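Local structure of ABC transporter binding protein AcbH (Actinoplanes, 3OO8) at residues Gly33-Asp38 and Thr65-Phe70; Thr69-Ile74 and Thr87-Tyr92; Tyr77-Pro82 and Ala98-Leu103; Pro136-Pro141 and Pro299-Ile304. The protein serves as the extracellular solute receptor of an ABC transporter and binds beta-D-galactopyranose with exclusive preference. The protein carries 2 engineered substitutions. All coordinates share one frame; numbering follows the deposited sequence. Where two conformers were deposited one is given.

Interaction 1 (Gly33-Asp38 and Thr65-Phe70); sequences GSNYSD and TDHNTF
The backbone N-H of T65 is donated to the carbonyl of S34, with 3.0 Å between T65 N and S34 O. Two residues later the amide of H67, in the first turn of helix 67-79, finds its acceptor in the S37 hydroxyl (H67 N to S37 OG 2.9 Å), through a bond bent to 147° at the hydrogen. S37 presents OG to this amide by holding it between its own backbone N and carbonyl carbon (chi1 62°). D66, at the N-cap, caps this same first turn: its OD2 accepts T69 N at 3.1 Å and also T69 OG1, the two donors coming from opposite faces of the carboxylate. This is the C-terminal edge of parallel strands 30-34 and 60-64 in an alpha/beta lobe, where the start of helix 67-79, just after strand 60-64, carries galactose-binding residues; H67 contacts beta-D-galactose in a complex of this protein. The N35 side chain runs alongside H67, amide and imidazole planes 41° apart, but its ND2 donates to OE1 of Q71, which also binds galactose, while N35 N donates to T87 OG1. N35 O lies in the plane of the imidazole at its edge, 2.9 Å from H67 CD2, and takes a weak bond from S37 N. In an ST turn, S34 OG accepts Y36 N. N35 CB meets F70 CD2 at 3.7 Å.

Interaction 2 (Thr69-Ile74 and Thr87-Tyr92); sequences TFQNNI and TWFAGY
I74 lies over one face of the W88 indole, its CG1 3.9 Å from the centroid of the six-membered ring in a CH-pi contact. Its CG2 reaches the far end of the same ring, 3.6 Å from W88 CH2. CG1 stands anti to the backbone N of I74 (chi1 -168°), which turns this branch to the indole. F89 CE2 occupies the opposite face of W88, and the indole is thus sandwiched between helix and neighbouring ring. Replacing W88 by an alanine is likely to leave I74 and F89 without the flat surface both rest on, opening a gap between helix 67-79 and the sheet. F70 adds its CE2, 3.5 Å from T87 O, a buried carbonyl with no polar partner in the model; T87 OG1 is bonded to N35 N. The contact is looser at Q71, partly exposed and deposited in two conformers: its amide, bent inward at chi2, lies at the edge of the F89 ring and obliquely against W88, its closest approach doubtful, while OE1 accepts from N35 ND2. The axes of helix segment 69-74 and strand segment 87-89 lie 10.4 Å apart, their directions 74° apart. R93 of helix 92-99 flanks I74 and W88, F89 makes a cation-pi pair with R373, and strand 301-304 borders strand 85-89 in the sheet.

Interaction 3 (Tyr77-Pro82 and Ala98-Leu103); sequences YLQGTP and AAQGLL
L78 and L102 each carry CG beside the backbone N and anti to the carbonyl carbon (chi1 -68° and -62°), and L103 does the same; this sends the ends of the leucine chains into the contact where two successive helices end. Helix 67-79 closes at L78 and Q79; helix 92-99 runs out in a Schellman motif at G101, whose positive phi turns the chain back and delivers L102 and L103 to the contact. In this alpha/beta domain the two helices are joined through strand 85-89, and here their C-terminal ends meet. L102 CD1 touches the root of the L78 side chain, 4.0 Å from L78 CB, whereas the CD2 branch of L78 lies 4.2 Å from CD2 of the buried L103, the two chains passing at a slant. F97 of helix 92-99 touches all three leucines and completes this apolar patch. Q79 covers its outer side with its aliphatic part, CG standing 3.8 Å from L102 CD2. The amide of Q79 does not bond across the contact; its NE2 donates to S75 O, one turn earlier in the helix. On the loop side, K308 NZ holds Q79 O and G80 O, while K307 NZ holds G101 O, so two consecutive lysines tie down both helix ends. Between the backbones sits one water that donates both its hydrogens, to L78 O at 2.7 Å and to L102 O at 2.9 Å.

Interaction 4 (Pro136-Pro141 and Pro299-Ile304); sequences PLYNYP and PTDGFI
Two backbone hydrogen bonds join the antiparallel strands: L137 N to D301 O at 2.9 Å, and D301 N to Y138 O at 3.1 Å. The register slips by one residue between the P136-G302 and Y138-D301 pairs, a beta bulge, and at G302 a side chain would run into P136 CA. Among side-chain bonds, Y138 OH donates to the anti lone pair of D301 OD2 at 2.6 Å, with ring and carboxylate planes 67° apart; Y138 OH also hydrogen-bonds to Y36 OH. N139 ND2, its amide alongside T300, gives an in-plane bond to T300 OG1 at 3.1 Å; T300 OG1 also bonds to A298 O. A phenylalanine in place of Y138 would probably leave D301 OD2 without this donor and Y36 OH without its hydroxyl mate. Apolar contacts flank the polar ones. P299 CD lies over the Y140 ring, 4.1 Å from its centroid in a CH-pi contact; Y140 CG sits between its backbone N and carbonyl carbon (chi1 66°), swinging the ring to P299. L137 CD2 meets the edge of the F303 ring, 3.9 Å from F303 CE2. D301 OD1 makes a salt bridge to the galactose-binding R373, consistent with D301 acting as a second-shell residue of the galactose site in this class 2 solute-binding fold.

Overall arrangement
From the N terminus, interaction 1 comes first, closing the excursion from strand 30-34 through helix 39-56 and strand 60-64 to the start of helix 67-79. Interaction 2 opens on that same helix, sharing T69 and F70, and ends on strand 85-89, the other neighbour of strand 30-34. Interaction 3 crosses it: it begins further down helix 67-79 and ends after helix 92-99, so one helix serves all three contacts. Interaction 4 follows in series and closes a far longer loop, with 157 residues between its segments. It brings strand 301-304 between strands 134-147 and 85-89, linking the local beta-alpha units to the rest of the mixed sheet; L103 and I304 join interactions 3 and 4.

Interaction 1 (Gly33-Asp38 and Thr65-Phe70)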
loop_
_atom_site.group_PDB
_atom_site.type_symbol
_atom_site.label_atom_id
_atom_site.label_comp_id
_atom_site.label_asym_id
_atom_site.label_seq_id
_atom_site.Cartn_x
_atom_site.Cartn_y
_atom_site.Cartn_z
ATOM N N GLY A 33 17.200 -12.593 6.907
ATOM C CA GLY A 33 16.847 -11.534 7.847
ATOM C C GLY A 33 15.369 -11.277 7.725
ATOM O O GLY A 33 14.890 -10.924 6.640
ATOM N N SER A 34 14.641 -11.471 8.824
ATOM C CA SER A 34 13.204 -11.347 8.810
ATOM C C SER A 34 12.618 -10.378 9.829
ATOM O O SER A 34 12.905 -10.473 11.019
ATOM C CB SER A 34 12.566 -12.733 9.000
ATOM O OG SER A 34 11.157 -12.634 9.155
ATOM N N ASN A 35 11.776 -9.473 9.351
ATOM C CA ASN A 35 11.030 -8.546 10.194
ATOM C C ASN A 35 9.658 -9.104 10.565
ATOM O O ASN A 35 8.810 -8.391 11.118
ATOM C CB ASN A 35 10.946 -7.176 9.498
ATOM C CG ASN A 35 10.115 -7.225 8.206
ATOM O OD1 ASN A 35 9.456 -8.223 7.949
ATOM N ND2 ASN A 35 10.098 -6.130 7.433
ATOM N N TYR A 36 9.398 -10.383 10.291
ATOM C CA TYR A 36 8.115 -10.972 10.695
ATOM C C TYR A 36 8.219 -11.408 12.156
ATOM O O TYR A 36 8.487 -12.568 12.457
ATOM C CB TYR A 36 7.709 -12.155 9.811
ATOM C CG TYR A 36 7.376 -11.796 8.373
ATOM C CD1 TYR A 36 6.359 -10.911 8.081
ATOM C CD2 TYR A 36 8.073 -12.390 7.307
ATOM C CE1 TYR A 36 6.042 -10.591 6.789
ATOM C CE2 TYR A 36 7.753 -12.084 5.978
ATOM C CZ TYR A 36 6.747 -11.176 5.738
ATOM O OH TYR A 36 6.386 -10.838 4.458
ATOM N N SER A 37 7.997 -10.467 13.061
ATOM C CA SER A 37 8.161 -10.773 14.484
ATOM C C SER A 37 6.816 -11.074 15.163
ATOM O O SER A 37 6.791 -11.752 16.188
ATOM C CB SER A 37 8.923 -9.634 15.193
ATOM O OG SER A 37 8.212 -8.403 15.120
ATOM N N ASP A 38 5.704 -10.607 14.600
ATOM C CA ASP A 38 4.374 -10.948 15.153
ATOM C C ASP A 38 4.140 -12.462 15.033
ATOM O O ASP A 38 4.627 -13.120 14.101
ATOM C CB ASP A 38 3.233 -10.188 14.469
ATOM C CG ASP A 38 3.210 -8.707 14.795
ATOM O OD1 ASP A 38 3.902 -8.261 15.731
ATOM O OD2 ASP A 38 2.491 -7.987 14.081
ATOM N N THR A 65 14.183 -10.401 13.742
ATOM C CA THR A 65 14.404 -9.205 14.545
ATOM C C THR A 65 13.046 -8.541 14.742
ATOM O O THR A 65 12.170 -8.586 13.866
ATOM C CB THR A 65 15.333 -8.226 13.813
ATOM O OG1 THR A 65 16.616 -8.826 13.698
ATOM C CG2 THR A 65 15.475 -6.904 14.552
ATOM N N ASP A 66 12.847 -7.950 15.912
ATOM C CA ASP A 66 11.662 -7.145 16.138
ATOM C C ASP A 66 11.359 -6.268 14.927
ATOM O O ASP A 66 12.239 -5.587 14.392
ATOM C CB ASP A 66 11.905 -6.216 17.327
ATOM C CG ASP A 66 10.781 -5.245 17.510
ATOM O OD1 ASP A 66 9.688 -5.705 17.906
ATOM O OD2 ASP A 66 10.981 -4.039 17.221
ATOM N N HIS A 67 10.110 -6.292 14.487
ATOM C CA HIS A 67 9.713 -5.606 13.260
ATOM C C HIS A 67 10.189 -4.162 13.134
ATOM O O HIS A 67 10.854 -3.799 12.159
ATOM C CB HIS A 67 8.193 -5.680 13.048
ATOM C CG HIS A 67 7.750 -5.164 11.718
ATOM N ND1 HIS A 67 7.372 -3.854 11.513
ATOM C CD2 HIS A 67 7.671 -5.773 10.508
ATOM C CE1 HIS A 67 7.045 -3.686 10.242
ATOM N NE2 HIS A 67 7.193 -4.841 9.616
ATOM N N ASN A 68 9.843 -3.342 14.118
ATOM C CA ASN A 68 10.194 -1.934 14.084
ATOM C C ASN A 68 11.690 -1.709 14.138
ATOM O O ASN A 68 12.215 -0.859 13.433
ATOM C CB ASN A 68 9.466 -1.180 15.195
ATOM C CG ASN A 68 8.009 -0.958 14.865
ATOM O OD1 ASN A 68 7.558 -1.199 13.738
ATOM N ND2 ASN A 68 7.250 -0.510 15.856
ATOM N N THR A 69 12.366 -2.489 14.970
ATOM C CA THR A 69 13.819 -2.423 15.074
ATOM C C THR A 69 14.501 -2.716 13.755
ATOM O O THR A 69 15.436 -2.016 13.380
ATOM C CB THR A 69 14.353 -3.385 16.131
ATOM O OG1 THR A 69 13.654 -3.122 17.350
ATOM C CG2 THR A 69 15.835 -3.193 16.340
ATOM N N PHE A 70 14.054 -3.779 13.078
ATOM C CA PHE A 70 14.619 -4.138 11.772
ATOM C C PHE A 70 14.464 -2.960 10.799
ATOM O O PHE A 70 15.412 -2.598 10.088
ATOM C CB PHE A 70 13.900 -5.384 11.205
ATOM C CG PHE A 70 14.567 -5.954 9.993
ATOM C CD1 PHE A 70 15.599 -6.891 10.154
ATOM C CD2 PHE A 70 14.162 -5.570 8.704
ATOM C CE1 PHE A 70 16.268 -7.429 9.040
ATOM C CE2 PHE A 70 14.834 -6.095 7.579
ATOM C CZ PHE A 70 15.861 -7.034 7.756
#

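Interaction 2 (Thr69-Ile74 and Thr87-Tyr92)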
loop_
_atom_site.group_PDB
_atom_site.type_symbol
_atom_site.label_atom_id
_atom_site.label_comp_id
_atom_site.label_asym_id
_atom_site.label_seq_id
_atom_site.Cartn_x
_atom_site.Cartn_y
_atom_site.Cartn_z
ATOM N N THR A 69 12.366 -2.489 14.970
ATOM C CA THR A 69 13.819 -2.423 15.074
ATOM C C THR A 69 14.501 -2.716 13.755
ATOM O O THR A 69 15.436 -2.016 13.380
ATOM C CB THR A 69 14.353 -3.385 16.131
ATOM O OG1 THR A 69 13.654 -3.122 17.350
ATOM C CG2 THR A 69 15.835 -3.193 16.340
ATOM N N PHE A 70 14.054 -3.779 13.078
ATOM C CA PHE A 70 14.619 -4.138 11.772
ATOM C C PHE A 70 14.464 -2.960 10.799
ATOM O O PHE A 70 15.412 -2.598 10.088
ATOM C CB PHE A 70 13.900 -5.384 11.205
ATOM C CG PHE A 70 14.567 -5.954 9.993
ATOM C CD1 PHE A 70 15.599 -6.891 10.154
ATOM C CD2 PHE A 70 14.162 -5.570 8.704
ATOM C CE1 PHE A 70 16.268 -7.429 9.040
ATOM C CE2 PHE A 70 14.834 -6.095 7.579
ATOM C CZ PHE A 70 15.861 -7.034 7.756
ATOM N N GLN A 71 13.270 -2.379 10.748
ATOM C CA GLN A 71 13.006 -1.251 9.867
ATOM C C GLN A 71 14.011 -0.138 10.204
ATOM O O GLN A 71 14.714 0.386 9.333
ATOM C CB GLN A 71 11.583 -0.730 10.128
ATOM C CG GLN A 71 10.535 -1.836 10.137
ATOM C CD GLN A 71 10.527 -2.645 8.861
ATOM O OE1 GLN A 71 10.922 -3.807 8.856
ATOM N NE2 GLN A 71 10.082 -2.032 7.770
ATOM N N ASN A 72 14.099 0.174 11.489
ATOM C CA ASN A 72 14.939 1.301 11.938
ATOM C C ASN A 72 16.420 1.095 11.638
ATOM O O ASN A 72 17.142 2.073 11.407
ATOM C CB ASN A 72 14.717 1.599 13.424
ATOM C CG ASN A 72 13.369 2.228 13.706
ATOM O OD1 ASN A 72 12.738 2.833 12.830
ATOM N ND2 ASN A 72 12.920 2.095 14.955
ATOM N N ASN A 73 16.866 -0.164 11.620
ATOM C CA ASN A 73 18.284 -0.462 11.410
ATOM C C ASN A 73 18.661 -0.810 9.976
ATOM O O ASN A 73 19.822 -1.132 9.705
ATOM C CB ASN A 73 18.724 -1.591 12.362
ATOM C CG ASN A 73 20.246 -1.843 12.342
ATOM O OD1 ASN A 73 21.052 -0.920 12.541
ATOM N ND2 ASN A 73 20.632 -3.107 12.149
ATOM N N ILE A 74 17.712 -0.726 9.050
ATOM C CA ILE A 74 17.972 -1.235 7.694
ATOM C C ILE A 74 19.246 -0.771 6.980
ATOM O O ILE A 74 19.986 -1.591 6.443
ATOM C CB ILE A 74 16.714 -1.110 6.774
ATOM C CG1 ILE A 74 16.891 -1.901 5.474
ATOM C CG2 ILE A 74 16.347 0.352 6.505
ATOM C CD1 ILE A 74 17.019 -3.380 5.676
ATOM N N THR A 87 13.735 -9.555 4.326
ATOM C CA THR A 87 12.442 -8.987 4.098
ATOM C C THR A 87 12.499 -7.485 3.863
ATOM O O THR A 87 13.168 -6.771 4.600
ATOM C CB THR A 87 11.608 -9.143 5.369
ATOM O OG1 THR A 87 12.349 -8.673 6.512
ATOM C CG2 THR A 87 11.245 -10.625 5.577
ATOM N N TRP A 88 11.784 -6.998 2.856
ATOM C CA TRP A 88 11.673 -5.550 2.698
ATOM C C TRP A 88 10.359 -5.255 1.970
ATOM O O TRP A 88 9.429 -6.047 2.023
ATOM C CB TRP A 88 12.918 -4.940 1.995
ATOM C CG TRP A 88 12.987 -3.448 2.210
ATOM C CD1 TRP A 88 12.942 -2.465 1.253
ATOM C CD2 TRP A 88 13.054 -2.774 3.474
ATOM N NE1 TRP A 88 12.970 -1.228 1.852
ATOM C CE2 TRP A 88 13.030 -1.383 3.208
ATOM C CE3 TRP A 88 13.107 -3.204 4.803
ATOM C CZ2 TRP A 88 13.054 -0.423 4.235
ATOM C CZ3 TRP A 88 13.163 -2.229 5.833
ATOM C CH2 TRP A 88 13.128 -0.870 5.523
ATOM N N PHE A 89 10.276 -4.139 1.256
ATOM C CA PHE A 89 9.022 -3.814 0.557
ATOM C C PHE A 89 9.306 -2.763 -0.510
ATOM O O PHE A 89 10.339 -2.074 -0.472
ATOM C CB PHE A 89 7.995 -3.293 1.576
ATOM C CG PHE A 89 8.565 -2.284 2.547
ATOM C CD1 PHE A 89 8.659 -0.923 2.221
ATOM C CD2 PHE A 89 8.991 -2.696 3.799
ATOM C CE1 PHE A 89 9.167 -0.001 3.133
ATOM C CE2 PHE A 89 9.512 -1.787 4.698
ATOM C CZ PHE A 89 9.612 -0.453 4.371
ATOM N N ALA A 90 8.392 -2.650 -1.466
ATOM C CA ALA A 90 8.530 -1.689 -2.547
ATOM C C ALA A 90 8.524 -0.244 -2.033
ATOM O O ALA A 90 7.989 0.062 -0.952
ATOM C CB ALA A 90 7.424 -1.920 -3.618
ATOM N N GLY A 91 9.117 0.647 -2.822
ATOM C CA GLY A 91 8.997 2.073 -2.519
ATOM C C GLY A 91 10.310 2.808 -2.572
ATOM O O GLY A 91 11.283 2.361 -3.221
ATOM N N TYR A 92 10.299 3.980 -1.926
ATOM C CA TYR A 92 11.439 4.880 -1.983
ATOM C C TYR A 92 12.731 4.260 -1.482
ATOM O O TYR A 92 13.765 4.356 -2.150
ATOM C CB TYR A 92 11.107 6.137 -1.175
ATOM C CG TYR A 92 12.140 7.234 -1.327
ATOM C CD1 TYR A 92 11.928 8.274 -2.237
ATOM C CD2 TYR A 92 13.325 7.206 -0.609
ATOM C CE1 TYR A 92 12.853 9.307 -2.390
ATOM C CE2 TYR A 92 14.276 8.219 -0.771
ATOM C CZ TYR A 92 14.023 9.260 -1.656
ATOM O OH TYR A 92 14.969 10.265 -1.818
#

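Interaction 3 (Tyr77-Pro82 and Ala98-Leu103)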
loop_
_atom_site.group_PDB
_atom_site.type_symbol
_atom_site.label_atom_id
_atom_site.label_comp_id
_atom_site.label_asym_id
_atom_site.label_seq_id
_atom_site.Cartn_x
_atom_site.Cartn_y
_atom_site.Cartn_z
ATOM N N TYR A 77 22.252 -2.131 8.733
ATOM C CA TYR A 77 22.202 -3.575 8.507
ATOM C C TYR A 77 22.774 -3.987 7.156
ATOM O O TYR A 77 23.600 -4.902 7.078
ATOM C CB TYR A 77 20.766 -4.062 8.688
ATOM C CG TYR A 77 20.488 -5.481 8.206
ATOM C CD1 TYR A 77 20.750 -6.585 9.017
ATOM C CD2 TYR A 77 19.897 -5.699 6.961
ATOM C CE1 TYR A 77 20.478 -7.893 8.566
ATOM C CE2 TYR A 77 19.602 -6.985 6.529
ATOM C CZ TYR A 77 19.892 -8.075 7.330
ATOM O OH TYR A 77 19.576 -9.357 6.881
ATOM N N LEU A 78 22.350 -3.312 6.087
ATOM C CA LEU A 78 22.831 -3.620 4.754
ATOM C C LEU A 78 24.317 -3.299 4.608
ATOM O O LEU A 78 25.036 -3.934 3.830
ATOM C CB LEU A 78 22.029 -2.814 3.721
ATOM C CG LEU A 78 20.563 -3.260 3.623
ATOM C CD1 LEU A 78 19.754 -2.287 2.785
ATOM C CD2 LEU A 78 20.487 -4.676 3.041
ATOM N N GLN A 79 24.791 -2.316 5.362
ATOM C CA GLN A 79 26.197 -1.914 5.218
ATOM C C GLN A 79 27.163 -2.733 6.057
ATOM O O GLN A 79 28.372 -2.673 5.840
ATOM C CB GLN A 79 26.344 -0.425 5.508
ATOM C CG GLN A 79 25.527 0.401 4.534
ATOM C CD GLN A 79 25.709 1.881 4.706
ATOM O OE1 GLN A 79 26.763 2.424 4.384
ATOM N NE2 GLN A 79 24.665 2.555 5.176
ATOM N N GLY A 80 26.630 -3.507 6.999
ATOM C CA GLY A 80 27.440 -4.335 7.875
ATOM C C GLY A 80 27.701 -5.726 7.338
ATOM O O GLY A 80 28.451 -5.914 6.374
ATOM N N THR A 81 27.083 -6.707 7.973
ATOM C CA THR A 81 27.241 -8.099 7.568
ATOM C C THR A 81 25.829 -8.706 7.519
ATOM O O THR A 81 25.460 -9.530 8.358
ATOM C CB THR A 81 28.152 -8.857 8.555
ATOM O OG1 THR A 81 27.591 -8.791 9.865
ATOM C CG2 THR A 81 29.552 -8.216 8.608
ATOM N N PRO A 82 25.037 -8.289 6.529
ATOM C CA PRO A 82 23.630 -8.722 6.431
ATOM C C PRO A 82 23.483 -10.215 6.116
ATOM O O PRO A 82 24.457 -10.908 5.762
ATOM C CB PRO A 82 23.098 -7.845 5.295
ATOM C CG PRO A 82 24.298 -7.718 4.377
ATOM C CD PRO A 82 25.415 -7.440 5.390
ATOM N N ALA A 98 19.111 0.394 -3.616
ATOM C CA ALA A 98 19.581 -0.113 -4.916
ATOM C C ALA A 98 20.477 0.927 -5.592
ATOM O O ALA A 98 21.499 0.581 -6.176
ATOM C CB ALA A 98 18.404 -0.485 -5.855
ATOM N N ALA A 99 20.088 2.194 -5.494
ATOM C CA ALA A 99 20.867 3.293 -6.097
ATOM C C ALA A 99 22.235 3.421 -5.433
ATOM O O ALA A 99 23.217 3.817 -6.073
ATOM C CB ALA A 99 20.103 4.593 -5.955
ATOM N N GLN A 100 22.287 3.098 -4.150
ATOM C CA GLN A 100 23.479 3.216 -3.329
ATOM C C GLN A 100 24.472 2.073 -3.475
ATOM O O GLN A 100 25.546 2.120 -2.877
ATOM C CB GLN A 100 23.029 3.269 -1.887
ATOM C CG GLN A 100 24.069 3.601 -0.879
ATOM C CD GLN A 100 23.419 4.066 0.410
ATOM O OE1 GLN A 100 22.197 3.999 0.552
ATOM N NE2 GLN A 100 24.227 4.546 1.348
ATOM N N GLY A 101 24.079 1.022 -4.196
ATOM C CA GLY A 101 24.918 -0.148 -4.404
ATOM C C GLY A 101 24.835 -1.161 -3.280
ATOM O O GLY A 101 25.727 -1.989 -3.141
ATOM N N LEU A 102 23.780 -1.096 -2.464
ATOM C CA LEU A 102 23.657 -2.015 -1.333
ATOM C C LEU A 102 22.934 -3.322 -1.648
ATOM O O LEU A 102 22.905 -4.217 -0.802
ATOM C CB LEU A 102 22.930 -1.345 -0.153
ATOM C CG LEU A 102 23.619 -0.114 0.453
ATOM C CD1 LEU A 102 22.808 0.458 1.631
ATOM C CD2 LEU A 102 25.012 -0.506 0.878
ATOM N N LEU A 103 22.349 -3.410 -2.830
ATOM C CA LEU A 103 21.535 -4.569 -3.215
ATOM C C LEU A 103 22.032 -5.252 -4.464
ATOM O O LEU A 103 22.442 -4.590 -5.407
ATOM C CB LEU A 103 20.082 -4.150 -3.418
ATOM C CG LEU A 103 19.407 -3.416 -2.257
ATOM C CD1 LEU A 103 17.973 -3.147 -2.653
ATOM C CD2 LEU A 103 19.454 -4.211 -0.953
HETATM O O HOH W 1 24.327 -5.185 1.508
#

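Interaction 4 (Pro136-Pro141 and Pro299-Ile304)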
loop_
_atom_site.group_PDB
_atom_site.type_symbol
_atom_site.label_atom_id
_atom_site.label_comp_id
_atom_site.label_asym_id
_atom_site.label_seq_id
_atom_site.Cartn_x
_atom_site.Cartn_y
_atom_site.Cartn_z
ATOM N N PRO A 136 8.342 -9.676 -5.085
ATOM C CA PRO A 136 7.201 -9.349 -4.198
ATOM C C PRO A 136 6.431 -10.595 -3.805
ATOM O O PRO A 136 6.521 -11.623 -4.494
ATOM C CB PRO A 136 6.328 -8.473 -5.109
ATOM C CG PRO A 136 6.552 -8.972 -6.463
ATOM C CD PRO A 136 8.005 -9.421 -6.502
ATOM N N LEU A 137 5.652 -10.491 -2.729
ATOM C CA LEU A 137 4.882 -11.640 -2.226
ATOM C C LEU A 137 3.390 -11.345 -2.170
ATOM O O LEU A 137 2.596 -12.136 -2.684
ATOM C CB LEU A 137 5.389 -12.090 -0.834
ATOM C CG LEU A 137 4.866 -13.481 -0.438
ATOM C CD1 LEU A 137 5.419 -14.581 -1.356
ATOM C CD2 LEU A 137 5.240 -13.732 1.032
ATOM N N TYR A 138 2.986 -10.224 -1.557
ATOM C CA TYR A 138 1.562 -9.919 -1.384
ATOM C C TYR A 138 1.369 -8.407 -1.218
ATOM O O TYR A 138 2.312 -7.671 -0.921
ATOM C CB TYR A 138 0.946 -10.625 -0.144
ATOM C CG TYR A 138 1.721 -10.307 1.118
ATOM C CD1 TYR A 138 1.539 -9.079 1.773
ATOM C CD2 TYR A 138 2.715 -11.179 1.587
ATOM C CE1 TYR A 138 2.327 -8.724 2.896
ATOM C CE2 TYR A 138 3.527 -10.826 2.674
ATOM C CZ TYR A 138 3.317 -9.614 3.318
ATOM O OH TYR A 138 4.121 -9.297 4.380
ATOM N N ASN A 139 0.133 -7.982 -1.416
ATOM C CA ASN A 139 -0.288 -6.597 -1.152
ATOM C C ASN A 139 -1.737 -6.553 -0.676
ATOM O O ASN A 139 -2.374 -7.606 -0.540
ATOM C CB ASN A 139 0.048 -5.635 -2.311
ATOM C CG ASN A 139 -0.500 -6.077 -3.657
ATOM O OD1 ASN A 139 -1.473 -6.836 -3.745
ATOM N ND2 ASN A 139 0.127 -5.572 -4.731
ATOM N N TYR A 140 -2.285 -5.352 -0.456
ATOM C CA TYR A 140 -3.714 -5.209 -0.091
ATOM C C TYR A 140 -4.132 -3.826 -0.573
ATOM O O TYR A 140 -3.299 -2.941 -0.696
ATOM C CB TYR A 140 -3.932 -5.350 1.420
ATOM C CG TYR A 140 -3.307 -4.225 2.189
ATOM C CD1 TYR A 140 -4.032 -3.060 2.446
ATOM C CD2 TYR A 140 -1.997 -4.319 2.644
ATOM C CE1 TYR A 140 -3.435 -2.010 3.140
ATOM C CE2 TYR A 140 -1.414 -3.276 3.331
ATOM C CZ TYR A 140 -2.144 -2.142 3.568
ATOM O OH TYR A 140 -1.600 -1.058 4.257
ATOM N N PRO A 141 -5.434 -3.632 -0.789
ATOM C CA PRO A 141 -5.902 -2.398 -1.430
ATOM C C PRO A 141 -6.414 -1.298 -0.511
ATOM O O PRO A 141 -6.873 -1.562 0.602
ATOM C CB PRO A 141 -7.067 -2.908 -2.279
ATOM C CG PRO A 141 -7.688 -3.985 -1.354
ATOM C CD PRO A 141 -6.487 -4.671 -0.718
ATOM N N PRO A 299 0.091 -1.387 -0.809
ATOM C CA PRO A 299 1.419 -1.615 -0.215
ATOM C C PRO A 299 1.899 -3.071 -0.350
ATOM O O PRO A 299 1.229 -3.992 0.124
ATOM C CB PRO A 299 1.213 -1.237 1.265
ATOM C CG PRO A 299 0.086 -0.224 1.215
ATOM C CD PRO A 299 -0.844 -0.741 0.141
ATOM N N THR A 300 3.062 -3.248 -0.994
ATOM C CA THR A 300 3.539 -4.548 -1.413
ATOM C C THR A 300 4.814 -4.936 -0.669
ATOM O O THR A 300 5.858 -4.245 -0.727
ATOM C CB THR A 300 3.841 -4.535 -2.940
ATOM O OG1 THR A 300 2.666 -4.122 -3.660
ATOM C CG2 THR A 300 4.242 -5.926 -3.441
ATOM N N ASP A 301 4.736 -6.069 0.015
ATOM C CA ASP A 301 5.859 -6.586 0.775
ATOM C C ASP A 301 6.614 -7.618 -0.071
ATOM O O ASP A 301 6.000 -8.306 -0.890
ATOM C CB ASP A 301 5.406 -7.249 2.074
ATOM C CG ASP A 301 4.906 -6.249 3.113
ATOM O OD1 ASP A 301 4.912 -5.020 2.858
ATOM O OD2 ASP A 301 4.455 -6.692 4.199
ATOM N N GLY A 302 7.916 -7.748 0.147
ATOM C CA GLY A 302 8.685 -8.741 -0.612
ATOM C C GLY A 302 10.036 -8.983 0.007
ATOM O O GLY A 302 10.192 -8.884 1.226
ATOM N N PHE A 303 11.001 -9.339 -0.837
ATOM C CA PHE A 303 12.322 -9.753 -0.362
ATOM C C PHE A 303 13.398 -9.192 -1.261
ATOM O O PHE A 303 13.168 -8.980 -2.459
ATOM C CB PHE A 303 12.413 -11.282 -0.349
ATOM C CG PHE A 303 11.294 -11.891 0.431
ATOM C CD1 PHE A 303 11.404 -12.013 1.795
ATOM C CD2 PHE A 303 10.108 -12.271 -0.212
ATOM C CE1 PHE A 303 10.325 -12.499 2.554
ATOM C CE2 PHE A 303 9.017 -12.777 0.529
ATOM C CZ PHE A 303 9.138 -12.908 1.916
ATOM N N ILE A 304 14.534 -8.921 -0.631
ATOM C CA ILE A 304 15.706 -8.386 -1.317
ATOM C C ILE A 304 16.932 -9.252 -1.030
ATOM O O ILE A 304 16.962 -10.061 -0.089
ATOM C CB ILE A 304 16.038 -6.962 -0.844
ATOM C CG1 ILE A 304 16.292 -6.957 0.681
ATOM C CG2 ILE A 304 14.936 -6.003 -1.298
ATOM C CD1 ILE A 304 16.664 -5.581 1.276
#